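Local coordinates for MIP07328p (Drosophila melanogaster, PDB 6FKK), which probably acts as a chemorepellent axon guidance cue of the semaphorin family, signalling between cells through semaphorin receptors, at residues L255-P260 with G373-T378; C302-D307 with V368-G373; D44-V49 with N84-Y89; D26-L31 with V38-K43. All coordinates share one frame; numbering follows the deposited sequence.

Overall arrangement
All four contacts belong to the sema domain, a beta propeller, and join parts of its sheets both near and far in sequence. Interactions 1 and 2 form one cluster, their centres about 9 Å apart. They share Gly373 and are joined by the Cys257-Cys302 disulfide, and along the chain interaction 2 is nested inside the loop closed by interaction 1. Interactions 3 and 4 form the second cluster, with centres about 5 Å apart; strands 37-41 and 45-50 are neighbours in one sheet, and both contacts touch the same glycan sugar. The clusters lie on opposite sides of the chain's centre, interactions 1 and 3 being about 36 Å apart between centres. Interaction 1 carries a separate glycan on Asn256.

Interaction 1 (L255-P260 with G373-T378). With NAG (2-acetamido-2-deoxy-beta-D-glucopyranose), chain B; NAG (2-acetamido-2-deoxy-beta-D-glucopyranose), chain C.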
# COMPACT_ATOMS: atom_id res chain seq x y z
N LEU A 255 4.72 -10.99 -7.92
CA LEU A 255 5.74 -10.22 -7.23
C LEU A 255 6.68 -11.18 -6.50
O LEU A 255 6.23 -12.15 -5.88
CB LEU A 255 5.12 -9.23 -6.25
CG LEU A 255 4.28 -8.11 -6.88
CD1 LEU A 255 3.65 -7.27 -5.79
CD2 LEU A 255 5.15 -7.26 -7.79
N ASN A 256 7.98 -10.90 -6.58
CA ASN A 256 9.01 -11.77 -6.03
C ASN A 256 9.70 -11.05 -4.88
O ASN A 256 10.61 -10.25 -5.09
CB ASN A 256 10.01 -12.17 -7.11
CG ASN A 256 11.02 -13.21 -6.64
OD1 ASN A 256 11.33 -13.31 -5.46
ND2 ASN A 256 11.55 -13.97 -7.59
N CYS A 257 9.25 -11.34 -3.66
CA CYS A 257 9.89 -10.84 -2.44
C CYS A 257 10.44 -12.06 -1.70
O CYS A 257 9.71 -12.74 -0.97
CB CYS A 257 8.90 -10.06 -1.58
SG CYS A 257 9.63 -9.31 -0.11
N SER A 258 11.72 -12.34 -1.91
CA SER A 258 12.33 -13.55 -1.37
C SER A 258 13.78 -13.29 -1.02
O SER A 258 14.43 -12.40 -1.58
CB SER A 258 12.23 -14.71 -2.36
OG SER A 258 13.00 -14.45 -3.52
N VAL A 259 14.29 -14.10 -0.09
CA VAL A 259 15.70 -14.09 0.27
C VAL A 259 16.43 -15.07 -0.64
O VAL A 259 16.11 -16.27 -0.61
CB VAL A 259 15.91 -14.46 1.74
CG1 VAL A 259 17.39 -14.52 2.07
CG2 VAL A 259 15.20 -13.46 2.64
N PRO A 260 17.39 -14.63 -1.45
CA PRO A 260 18.00 -15.52 -2.43
C PRO A 260 18.84 -16.61 -1.78
O PRO A 260 19.27 -16.50 -0.63
CB PRO A 260 18.87 -14.57 -3.27
CG PRO A 260 19.17 -13.44 -2.35
CD PRO A 260 17.95 -13.27 -1.50
N GLY A 373 17.29 -7.31 -5.12
CA GLY A 373 17.13 -8.75 -5.19
C GLY A 373 16.92 -9.43 -3.86
O GLY A 373 17.06 -10.66 -3.78
N ARG A 374 16.57 -8.69 -2.82
CA ARG A 374 16.36 -9.25 -1.49
C ARG A 374 15.51 -8.27 -0.69
O ARG A 374 15.40 -7.09 -1.06
CB ARG A 374 17.69 -9.53 -0.78
CG ARG A 374 18.60 -8.32 -0.64
CD ARG A 374 19.73 -8.58 0.35
NE ARG A 374 20.49 -9.80 0.04
CZ ARG A 374 20.33 -10.95 0.68
NH1 ARG A 374 19.45 -11.06 1.66
NH2 ARG A 374 21.06 -12.01 0.34
N PRO A 375 14.88 -8.72 0.39
CA PRO A 375 14.09 -7.80 1.21
C PRO A 375 14.96 -6.74 1.86
O PRO A 375 16.11 -6.98 2.23
CB PRO A 375 13.46 -8.72 2.27
CG PRO A 375 13.49 -10.07 1.66
CD PRO A 375 14.73 -10.12 0.83
N LEU A 376 14.39 -5.54 1.99
CA LEU A 376 15.06 -4.46 2.70
C LEU A 376 15.04 -4.67 4.21
O LEU A 376 15.87 -4.09 4.91
CB LEU A 376 14.41 -3.12 2.35
CG LEU A 376 14.38 -2.78 0.86
CD1 LEU A 376 13.68 -1.45 0.64
CD2 LEU A 376 15.79 -2.75 0.30
N LEU A 377 14.12 -5.49 4.70
CA LEU A 377 14.03 -5.82 6.12
C LEU A 377 13.28 -7.13 6.25
O LEU A 377 12.25 -7.31 5.61
CB LEU A 377 13.31 -4.71 6.90
CG LEU A 377 13.03 -4.98 8.39
CD1 LEU A 377 14.32 -4.91 9.19
CD2 LEU A 377 12.02 -3.99 8.93
N THR A 378 13.80 -8.04 7.07
CA THR A 378 13.12 -9.29 7.36
C THR A 378 12.86 -9.40 8.86
O THR A 378 13.66 -8.95 9.68
CB THR A 378 13.94 -10.51 6.89
OG1 THR A 378 15.16 -10.58 7.62
CG2 THR A 378 14.24 -10.40 5.41
C1 NAG B . 12.53 -14.97 -7.24
C2 NAG B . 12.59 -16.09 -8.27
C3 NAG B . 13.64 -17.13 -7.86
C4 NAG B . 14.97 -16.48 -7.49
C5 NAG B . 14.75 -15.31 -6.53
C6 NAG B . 16.02 -14.53 -6.26
C7 NAG B . 10.53 -16.54 -9.52
C8 NAG B . 9.22 -17.27 -9.52
N2 NAG B . 11.29 -16.72 -8.44
O3 NAG B . 13.80 -18.03 -8.96
O4 NAG B . 15.80 -17.41 -6.80
O5 NAG B . 13.80 -14.39 -7.08
O6 NAG B . 16.55 -13.97 -7.45
O7 NAG B . 10.88 -15.84 -10.46
C1 NAG C . 16.43 -18.37 -7.66
C2 NAG C . 17.93 -18.42 -7.35
C3 NAG C . 18.61 -19.52 -8.18
C4 NAG C . 17.85 -20.84 -8.10
C5 NAG C . 16.36 -20.64 -8.33
C6 NAG C . 15.54 -21.89 -8.08
C7 NAG C . 19.24 -16.46 -6.69
C8 NAG C . 19.82 -15.15 -7.13
N2 NAG C . 18.55 -17.14 -7.61
O3 NAG C . 19.94 -19.68 -7.70
O4 NAG C . 18.32 -21.71 -9.13
O5 NAG C . 15.86 -19.64 -7.44
O6 NAG C . 14.15 -21.59 -8.00
O7 NAG C . 19.39 -16.89 -5.54
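A proline ring lies over one face of an arginine guanidinium here: Pro260 CD sits above the Arg374 group, offset toward its rim, and Pro260 CG comes within 3.6 Å of Arg374 NH2. The two side chains cross at about a right angle. In Arg374, CG leaves between the backbone N and the carbonyl carbon (chi1 56°), and the chain bends at chi3, which puts the guanidinium beside the proline. Val259 adds its CG1 branch, which meets Arg374 NH1 at 4.0 Å from an oblique direction. Its other branch, CG2, packs on Pro375 CD at 3.8 Å and approaches Thr378 CG2 less closely. The two segments are held by van der Waals packing of this kind, the carbonyl oxygen Ser258 O lying 3.3 Å from Pro375 CD. In the sema-domain beta propeller this is the meeting of the end of strand 251-259 with the loop that leads into strand 377-380. Both strands belong to the same sheet, and the disulfide from Cys257 to Cys302 fastens the first of them to strand 298-305, against whose residues Pro375 also packs. Asn256 ND2 is bonded covalently to a sugar, NAG, and this glycan is also hydrogen-bonded to Tyr266 OH. The amide is steadied by Ser258, whose OG donates to Asn256 OD1 over 2.8 Å in the carbonyl plane. A second NAG follows in the glycan, and its acetamide oxygen O7 comes within 3.3 Å of Pro260 CB.

Interaction 2 (C302-D307 with V368-G373); sequences CAFNVD and VPAVHG
Phe304 turns the edge of its ring to the chain of Val368, with Val368 O near the ring plane 3.5 Å from Phe304 CE2; this is the tightly packed part of the contact. The first torsion of Phe304 places CG anti to its carbonyl carbon (chi1 -65°), which carries the ring toward the incoming segment. Val368 CG1 then meets Phe304 CD2 at 3.6 Å, while Ala370 CB touches both Phe304 CE2 and Cys302 SG. A single backbone bond joins the segments: Val371 N donates to Ala303 O over 2.7 Å, nearly straight at 171°. Beside it the CG2 branch of Val371 lies against Asn305 N at 3.8 Å. The other side of the contact is looser: the CB of Pro369 points away from strand 302-305 and the residue is exposed, as is His372 in the turn closed by the bond from Gly373 N to Ala370 O. At the far end Asn305 N-caps helix 306-312, its OD1 accepting from Asp307 N. This part of the sema domain therefore lies where strand passes into helix: Phe304 and Val368 both reach Ile309 of that helix and Leu255 of strand 251-259, while Ala303 touches Tyr286 of strand 282-290.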
# COMPACT_ATOMS: atom_id res chain seq x y z
N CYS A 302 9.80 -5.31 0.93
CA CYS A 302 10.44 -5.29 -0.37
C CYS A 302 10.05 -4.02 -1.12
O CYS A 302 8.95 -3.49 -0.94
CB CYS A 302 10.07 -6.51 -1.22
SG CYS A 302 11.01 -8.02 -0.87
N ALA A 303 10.97 -3.55 -1.95
CA ALA A 303 10.73 -2.40 -2.82
C ALA A 303 10.82 -2.86 -4.27
O ALA A 303 11.65 -3.70 -4.62
CB ALA A 303 11.74 -1.28 -2.57
N PHE A 304 9.94 -2.32 -5.11
CA PHE A 304 9.88 -2.70 -6.51
C PHE A 304 9.99 -1.46 -7.38
O PHE A 304 9.39 -0.42 -7.08
CB PHE A 304 8.59 -3.45 -6.82
CG PHE A 304 8.47 -4.77 -6.13
CD1 PHE A 304 7.91 -4.86 -4.87
CD2 PHE A 304 8.93 -5.92 -6.74
CE1 PHE A 304 7.81 -6.09 -4.23
CE2 PHE A 304 8.83 -7.15 -6.11
CZ PHE A 304 8.27 -7.23 -4.85
N ASN A 305 10.78 -1.57 -8.45
CA ASN A 305 10.93 -0.47 -9.40
C ASN A 305 9.75 -0.48 -10.38
O ASN A 305 9.43 -1.52 -10.96
CB ASN A 305 12.25 -0.60 -10.16
CG ASN A 305 12.63 0.67 -10.91
OD1 ASN A 305 11.77 1.41 -11.38
ND2 ASN A 305 13.93 0.91 -11.02
N VAL A 306 9.10 0.67 -10.53
CA VAL A 306 7.94 0.77 -11.42
C VAL A 306 8.32 0.43 -12.85
O VAL A 306 7.52 -0.14 -13.60
CB VAL A 306 7.31 2.17 -11.31
CG1 VAL A 306 6.11 2.30 -12.24
CG2 VAL A 306 6.90 2.45 -9.87
N ASP A 307 9.55 0.75 -13.25
CA ASP A 307 10.01 0.38 -14.59
C ASP A 307 10.18 -1.12 -14.72
O ASP A 307 10.03 -1.67 -15.82
CB ASP A 307 11.32 1.11 -14.91
CG ASP A 307 11.15 2.62 -14.93
OD1 ASP A 307 10.13 3.11 -15.46
OD2 ASP A 307 12.05 3.32 -14.41
N VAL A 368 8.21 -10.23 -11.04
CA VAL A 368 8.83 -8.92 -10.86
C VAL A 368 9.90 -9.03 -9.79
O VAL A 368 9.61 -9.44 -8.65
CB VAL A 368 7.79 -7.86 -10.48
CG1 VAL A 368 8.47 -6.51 -10.28
CG2 VAL A 368 6.71 -7.77 -11.55
N PRO A 369 11.15 -8.69 -10.09
CA PRO A 369 12.21 -8.77 -9.08
C PRO A 369 12.22 -7.55 -8.17
O PRO A 369 11.92 -6.43 -8.59
CB PRO A 369 13.49 -8.84 -9.92
CG PRO A 369 13.15 -8.05 -11.14
CD PRO A 369 11.68 -8.29 -11.41
N ALA A 370 12.56 -7.79 -6.91
CA ALA A 370 12.65 -6.71 -5.95
C ALA A 370 13.94 -5.93 -6.14
O ALA A 370 14.94 -6.45 -6.66
CB ALA A 370 12.57 -7.26 -4.52
N VAL A 371 13.91 -4.67 -5.72
CA VAL A 371 15.12 -3.86 -5.73
C VAL A 371 16.15 -4.48 -4.80
O VAL A 371 15.82 -4.90 -3.68
CB VAL A 371 14.80 -2.41 -5.33
CG1 VAL A 371 16.08 -1.64 -5.05
CG2 VAL A 371 14.01 -1.73 -6.44
N HIS A 372 17.39 -4.57 -5.28
CA HIS A 372 18.52 -5.23 -4.63
C HIS A 372 18.38 -6.75 -4.60
O HIS A 372 19.29 -7.43 -4.09
CB HIS A 372 18.76 -4.73 -3.19
CG HIS A 372 19.06 -3.27 -3.11
ND1 HIS A 372 18.75 -2.51 -2.00
CD2 HIS A 372 19.65 -2.42 -3.99
CE1 HIS A 372 19.13 -1.26 -2.21
NE2 HIS A 372 19.68 -1.18 -3.41
N GLY A 373 17.29 -7.31 -5.12
CA GLY A 373 17.13 -8.75 -5.19
C GLY A 373 16.92 -9.43 -3.86
O GLY A 373 17.06 -10.66 -3.78

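Interaction 3 (D44-V49 with N84-Y89). With NAG (2-acetamido-2-deoxy-beta-D-glucopyranose), chain D.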
# COMPACT_ATOMS: atom_id res chain seq x y z
N ASP A 44 -20.73 5.30 9.63
CA ASP A 44 -21.79 6.30 9.51
C ASP A 44 -21.26 7.72 9.38
O ASP A 44 -22.04 8.65 9.16
CB ASP A 44 -22.76 6.21 10.70
CG ASP A 44 -23.54 4.91 10.72
OD1 ASP A 44 -23.74 4.31 9.64
OD2 ASP A 44 -23.95 4.48 11.82
N VAL A 45 -19.95 7.92 9.51
CA VAL A 45 -19.36 9.25 9.51
C VAL A 45 -18.07 9.23 8.69
O VAL A 45 -17.38 8.21 8.61
CB VAL A 45 -19.07 9.77 10.94
CG1 VAL A 45 -18.65 11.22 10.92
CG2 VAL A 45 -20.28 9.58 11.85
N ILE A 46 -17.76 10.37 8.08
CA ILE A 46 -16.44 10.65 7.53
C ILE A 46 -15.94 11.94 8.16
O ILE A 46 -16.70 12.92 8.27
CB ILE A 46 -16.46 10.74 5.99
CG1 ILE A 46 -15.07 11.09 5.45
CG2 ILE A 46 -17.49 11.76 5.52
CD1 ILE A 46 -15.00 11.18 3.94
N TYR A 47 -14.68 11.95 8.60
CA TYR A 47 -14.13 13.03 9.39
C TYR A 47 -13.05 13.78 8.62
O TYR A 47 -12.20 13.17 7.96
CB TYR A 47 -13.52 12.51 10.70
CG TYR A 47 -14.48 11.72 11.57
CD1 TYR A 47 -14.63 10.35 11.42
CD2 TYR A 47 -15.23 12.35 12.56
CE1 TYR A 47 -15.50 9.63 12.22
CE2 TYR A 47 -16.10 11.64 13.37
CZ TYR A 47 -16.23 10.28 13.19
OH TYR A 47 -17.09 9.56 13.99
N ASN A 48 -13.09 15.11 8.71
CA ASN A 48 -12.02 15.98 8.22
C ASN A 48 -11.20 16.39 9.44
O ASN A 48 -11.69 17.14 10.30
CB ASN A 48 -12.58 17.19 7.47
CG ASN A 48 -11.52 17.97 6.71
OD1 ASN A 48 -10.34 17.61 6.71
ND2 ASN A 48 -11.93 19.05 6.04
N VAL A 49 -9.97 15.89 9.54
CA VAL A 49 -9.17 16.02 10.75
C VAL A 49 -7.89 16.78 10.43
O VAL A 49 -7.16 16.42 9.50
CB VAL A 49 -8.83 14.64 11.35
CG1 VAL A 49 -8.01 14.79 12.61
CG2 VAL A 49 -10.10 13.85 11.61
N ASN A 84 -23.18 1.98 7.88
CA ASN A 84 -22.73 2.60 6.64
C ASN A 84 -21.28 3.04 6.83
O ASN A 84 -21.01 4.17 7.25
CB ASN A 84 -23.62 3.77 6.24
CG ASN A 84 -23.26 4.35 4.89
OD1 ASN A 84 -22.69 3.66 4.04
ND2 ASN A 84 -23.57 5.62 4.68
N TYR A 85 -20.35 2.15 6.51
CA TYR A 85 -18.93 2.45 6.59
C TYR A 85 -18.51 3.10 5.28
O TYR A 85 -18.53 2.47 4.22
CB TYR A 85 -18.12 1.18 6.85
CG TYR A 85 -18.43 0.51 8.17
CD1 TYR A 85 -19.46 -0.41 8.28
CD2 TYR A 85 -17.70 0.81 9.31
CE1 TYR A 85 -19.76 -1.02 9.48
CE2 TYR A 85 -17.98 0.20 10.52
CZ TYR A 85 -19.01 -0.71 10.60
OH TYR A 85 -19.29 -1.31 11.81
N LEU A 86 -18.12 4.37 5.35
CA LEU A 86 -17.68 5.08 4.15
C LEU A 86 -16.29 4.62 3.76
O LEU A 86 -15.38 4.55 4.60
CB LEU A 86 -17.70 6.60 4.39
CG LEU A 86 -19.07 7.27 4.31
CD1 LEU A 86 -19.88 7.07 5.59
CD2 LEU A 86 -18.92 8.75 4.00
N ARG A 87 -16.12 4.29 2.48
CA ARG A 87 -14.89 3.66 2.02
C ARG A 87 -14.33 4.22 0.71
O ARG A 87 -13.25 3.80 0.30
CB ARG A 87 -15.10 2.15 1.85
CG ARG A 87 -15.19 1.38 3.16
CD ARG A 87 -13.83 1.34 3.85
NE ARG A 87 -13.87 0.56 5.09
CZ ARG A 87 -14.03 1.09 6.30
NH1 ARG A 87 -14.18 2.40 6.43
NH2 ARG A 87 -14.04 0.31 7.37
N VAL A 88 -15.03 5.14 0.04
CA VAL A 88 -14.59 5.65 -1.25
C VAL A 88 -14.78 7.16 -1.27
O VAL A 88 -15.89 7.66 -1.06
CB VAL A 88 -15.36 5.02 -2.42
CG1 VAL A 88 -14.93 5.65 -3.74
CG2 VAL A 88 -15.14 3.51 -2.46
N TYR A 89 -13.70 7.90 -1.53
CA TYR A 89 -13.74 9.34 -1.70
C TYR A 89 -12.95 9.73 -2.94
O TYR A 89 -11.88 9.17 -3.21
CB TYR A 89 -13.19 10.09 -0.48
CG TYR A 89 -12.85 11.54 -0.76
CD1 TYR A 89 -13.84 12.50 -0.87
CD2 TYR A 89 -11.53 11.94 -0.94
CE1 TYR A 89 -13.54 13.82 -1.14
CE2 TYR A 89 -11.21 13.26 -1.20
CZ TYR A 89 -12.22 14.20 -1.31
OH TYR A 89 -11.91 15.51 -1.57
C1 NAG D . -11.01 19.86 5.27
C2 NAG D . -11.55 20.28 3.92
C3 NAG D . -10.49 21.08 3.16
C4 NAG D . -10.12 22.31 3.97
C5 NAG D . -9.76 21.99 5.43
C6 NAG D . -9.77 23.23 6.30
C7 NAG D . -11.64 18.21 2.41
C8 NAG D . -10.15 18.04 2.50
N2 NAG D . -12.19 19.24 3.09
O3 NAG D . -11.04 21.47 1.90
O4 NAG D . -9.00 22.95 3.37
O5 NAG D . -10.67 21.05 6.04
O6 NAG D . -10.78 24.14 5.88
O7 NAG D . -12.34 17.45 1.74
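The carboxylate of Asp44 is turned 49° from the amide plane of Asn84; its OD1 meets Asn84 CB (3.4 Å) rather than the amide. Two other flat groups lie farther along the segments. The guanidinium of Arg87 has Tyr85 CB over one face, offset toward the rim, and the ring of Tyr47 has Val45 CG1 over one face, likewise off-centre, while packing edge-to-face with Phe20. The setting is the sema-domain beta propeller, where strand 45-50 of one four-stranded antiparallel sheet meets strand 86-91 of the next. Asp44 ties the beginnings of the two segments together twice. Its backbone N donates to Asn84 O over 2.6 Å, and its OD1 accepts from Asn84 N at 3.0 Å on the syn side, somewhat out of the carboxylate plane; OD2 is bonded to His83 ND1. The amide of Asn84 is itself occupied, ND2 donating to Trp62 O. Arg87 donates from NH1 to Leu86 O, above the carbonyl plane, and from NH2 to Tyr27 O. Asn48 ND2 carries a NAG covalently, and Tyr89 OH lies 3.9 Å from its O7. Between the sheets, Leu86 CG stands anti to the carbonyl carbon (chi1 -78°), which carries CD1 to 4.0 Å from Val45 N. Across this joint Leu86 and Ile46 cross at about a right angle, and both also reach Leu99. Leu86 CD2 ends 3.7 Å from Ile46 CG2.

Interaction 4 (D26-L31 with V38-K43). With NAG (2-acetamido-2-deoxy-beta-D-glucopyranose), chain D.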
# COMPACT_ATOMS: atom_id res chain seq x y z
N ASP A 26 -15.74 1.46 15.12
CA ASP A 26 -15.79 2.47 14.06
C ASP A 26 -15.12 1.98 12.79
O ASP A 26 -15.57 2.29 11.68
CB ASP A 26 -15.16 3.77 14.54
CG ASP A 26 -15.96 4.44 15.66
OD1 ASP A 26 -16.91 3.81 16.17
OD2 ASP A 26 -15.63 5.58 16.03
N TYR A 27 -14.04 1.20 12.92
CA TYR A 27 -13.27 0.68 11.80
C TYR A 27 -12.85 1.82 10.86
O TYR A 27 -13.37 1.98 9.75
CB TYR A 27 -14.05 -0.40 11.05
CG TYR A 27 -14.18 -1.70 11.81
CD1 TYR A 27 -13.07 -2.50 12.04
CD2 TYR A 27 -15.41 -2.13 12.29
CE1 TYR A 27 -13.18 -3.69 12.73
CE2 TYR A 27 -15.53 -3.32 12.97
CZ TYR A 27 -14.41 -4.10 13.19
OH TYR A 27 -14.52 -5.29 13.88
N PHE A 28 -11.90 2.61 11.34
CA PHE A 28 -11.42 3.76 10.59
C PHE A 28 -10.70 3.33 9.31
O PHE A 28 -10.11 2.25 9.24
CB PHE A 28 -10.48 4.61 11.44
CG PHE A 28 -11.19 5.44 12.49
CD1 PHE A 28 -12.47 5.90 12.28
CD2 PHE A 28 -10.55 5.76 13.68
CE1 PHE A 28 -13.12 6.66 13.23
CE2 PHE A 28 -11.20 6.52 14.64
CZ PHE A 28 -12.48 6.97 14.42
N LYS A 29 -10.75 4.19 8.30
CA LYS A 29 -10.05 3.99 7.05
C LYS A 29 -9.70 5.35 6.46
O LYS A 29 -10.57 6.22 6.37
CB LYS A 29 -10.89 3.18 6.05
CG LYS A 29 -10.34 3.15 4.63
CD LYS A 29 -9.20 2.15 4.48
CE LYS A 29 -8.69 2.13 3.04
NZ LYS A 29 -9.78 1.84 2.06
N ILE A 30 -8.44 5.53 6.08
CA ILE A 30 -7.99 6.80 5.51
C ILE A 30 -8.41 6.86 4.05
O ILE A 30 -8.13 5.94 3.27
CB ILE A 30 -6.47 6.96 5.66
CG1 ILE A 30 -6.07 6.96 7.14
CG2 ILE A 30 -6.00 8.23 4.99
CD1 ILE A 30 -6.66 8.11 7.94
N LEU A 31 -9.09 7.94 3.68
CA LEU A 31 -9.59 8.12 2.32
C LEU A 31 -8.80 9.13 1.50
O LEU A 31 -8.69 8.97 0.29
CB LEU A 31 -11.06 8.53 2.35
CG LEU A 31 -12.01 7.55 3.04
CD1 LEU A 31 -13.45 8.00 2.92
CD2 LEU A 31 -11.83 6.15 2.48
N VAL A 38 -6.52 15.38 6.74
CA VAL A 38 -6.70 13.97 6.41
C VAL A 38 -8.17 13.62 6.57
O VAL A 38 -8.85 14.10 7.48
CB VAL A 38 -5.81 13.07 7.29
CG1 VAL A 38 -6.16 13.24 8.77
CG2 VAL A 38 -5.92 11.61 6.87
N LEU A 39 -8.67 12.78 5.66
CA LEU A 39 -10.05 12.30 5.69
C LEU A 39 -10.08 10.88 6.22
O LEU A 39 -9.27 10.04 5.81
CB LEU A 39 -10.68 12.36 4.30
CG LEU A 39 -11.35 13.67 3.86
CD1 LEU A 39 -10.36 14.81 3.80
CD2 LEU A 39 -12.06 13.48 2.52
N VAL A 40 -11.01 10.60 7.13
CA VAL A 40 -11.12 9.30 7.79
C VAL A 40 -12.53 8.78 7.56
O VAL A 40 -13.50 9.31 8.12
CB VAL A 40 -10.80 9.39 9.28
CG1 VAL A 40 -10.85 8.00 9.91
CG2 VAL A 40 -9.44 10.03 9.50
N GLY A 41 -12.66 7.74 6.73
CA GLY A 41 -13.93 7.08 6.54
C GLY A 41 -14.25 6.12 7.67
O GLY A 41 -13.47 5.21 7.95
N ALA A 42 -15.39 6.32 8.33
CA ALA A 42 -15.71 5.54 9.51
C ALA A 42 -17.13 4.99 9.46
O ALA A 42 -17.78 5.02 8.41
CB ALA A 42 -15.54 6.39 10.77
N LYS A 43 -17.60 4.48 10.60
CA LYS A 43 -18.98 4.01 10.70
C LYS A 43 -19.92 5.20 10.69
O LYS A 43 -19.89 6.03 11.60
CB LYS A 43 -19.16 3.18 11.97
CG LYS A 43 -20.60 2.76 12.23
CD LYS A 43 -20.72 1.86 13.45
CE LYS A 43 -20.19 2.54 14.70
NZ LYS A 43 -20.45 1.73 15.92
C1 NAG D . -11.01 19.86 5.27
C2 NAG D . -11.55 20.28 3.92
C3 NAG D . -10.49 21.08 3.16
C4 NAG D . -10.12 22.31 3.97
C5 NAG D . -9.76 21.99 5.43
C6 NAG D . -9.77 23.23 6.30
C7 NAG D . -11.64 18.21 2.41
C8 NAG D . -10.15 18.04 2.50
N2 NAG D . -12.19 19.24 3.09
O3 NAG D . -11.04 21.47 1.90
O4 NAG D . -9.00 22.95 3.37
O5 NAG D . -10.67 21.05 6.04
O6 NAG D . -10.78 24.14 5.88
O7 NAG D . -12.34 17.45 1.74
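Ile30 can be traced outward across strand 38-41. Its CB stands 4.2 Å from Leu39 O, and its CG2 branch comes closer to the same oxygen while also resting on Val38 CG2. The other branch leaves with CG1 anti to the carbonyl carbon and bends at chi2 (-62°), so that the terminal CD1 rests on two valines, 3.7 Å from both Val40 CG2 and Val38 CG2. These strands make the antiparallel beta hairpin that opens one four-stranded sheet of the sema-domain propeller. Ile30 and Val40 form a non-hydrogen-bonded pair, while Lys29 and Gly41 form the hydrogen-bonded pair beside it. Gly41 N donates to Lys29 O over 2.6 Å, the return bond from Lys29 N is weak, and Leu31 N reaches Leu39 O at 170°. Leu31 CG lies 3.8 Å from Gly41 N, covering the glycine. Leu39 CD1 lies 3.5 Å from C8 of the NAG carried by Asn48. Beyond the strands, Phe28 turns its ring edge to Ala42, with CD1 3.5 Å from Ala42 CB, while its CB meets Val40 CG1. At the end of the contact Asp26 OD1 and Lys43 NZ stay 4.1 Å apart, too far for a salt bridge, and Lys43 NZ is bonded to Thr25 OG1.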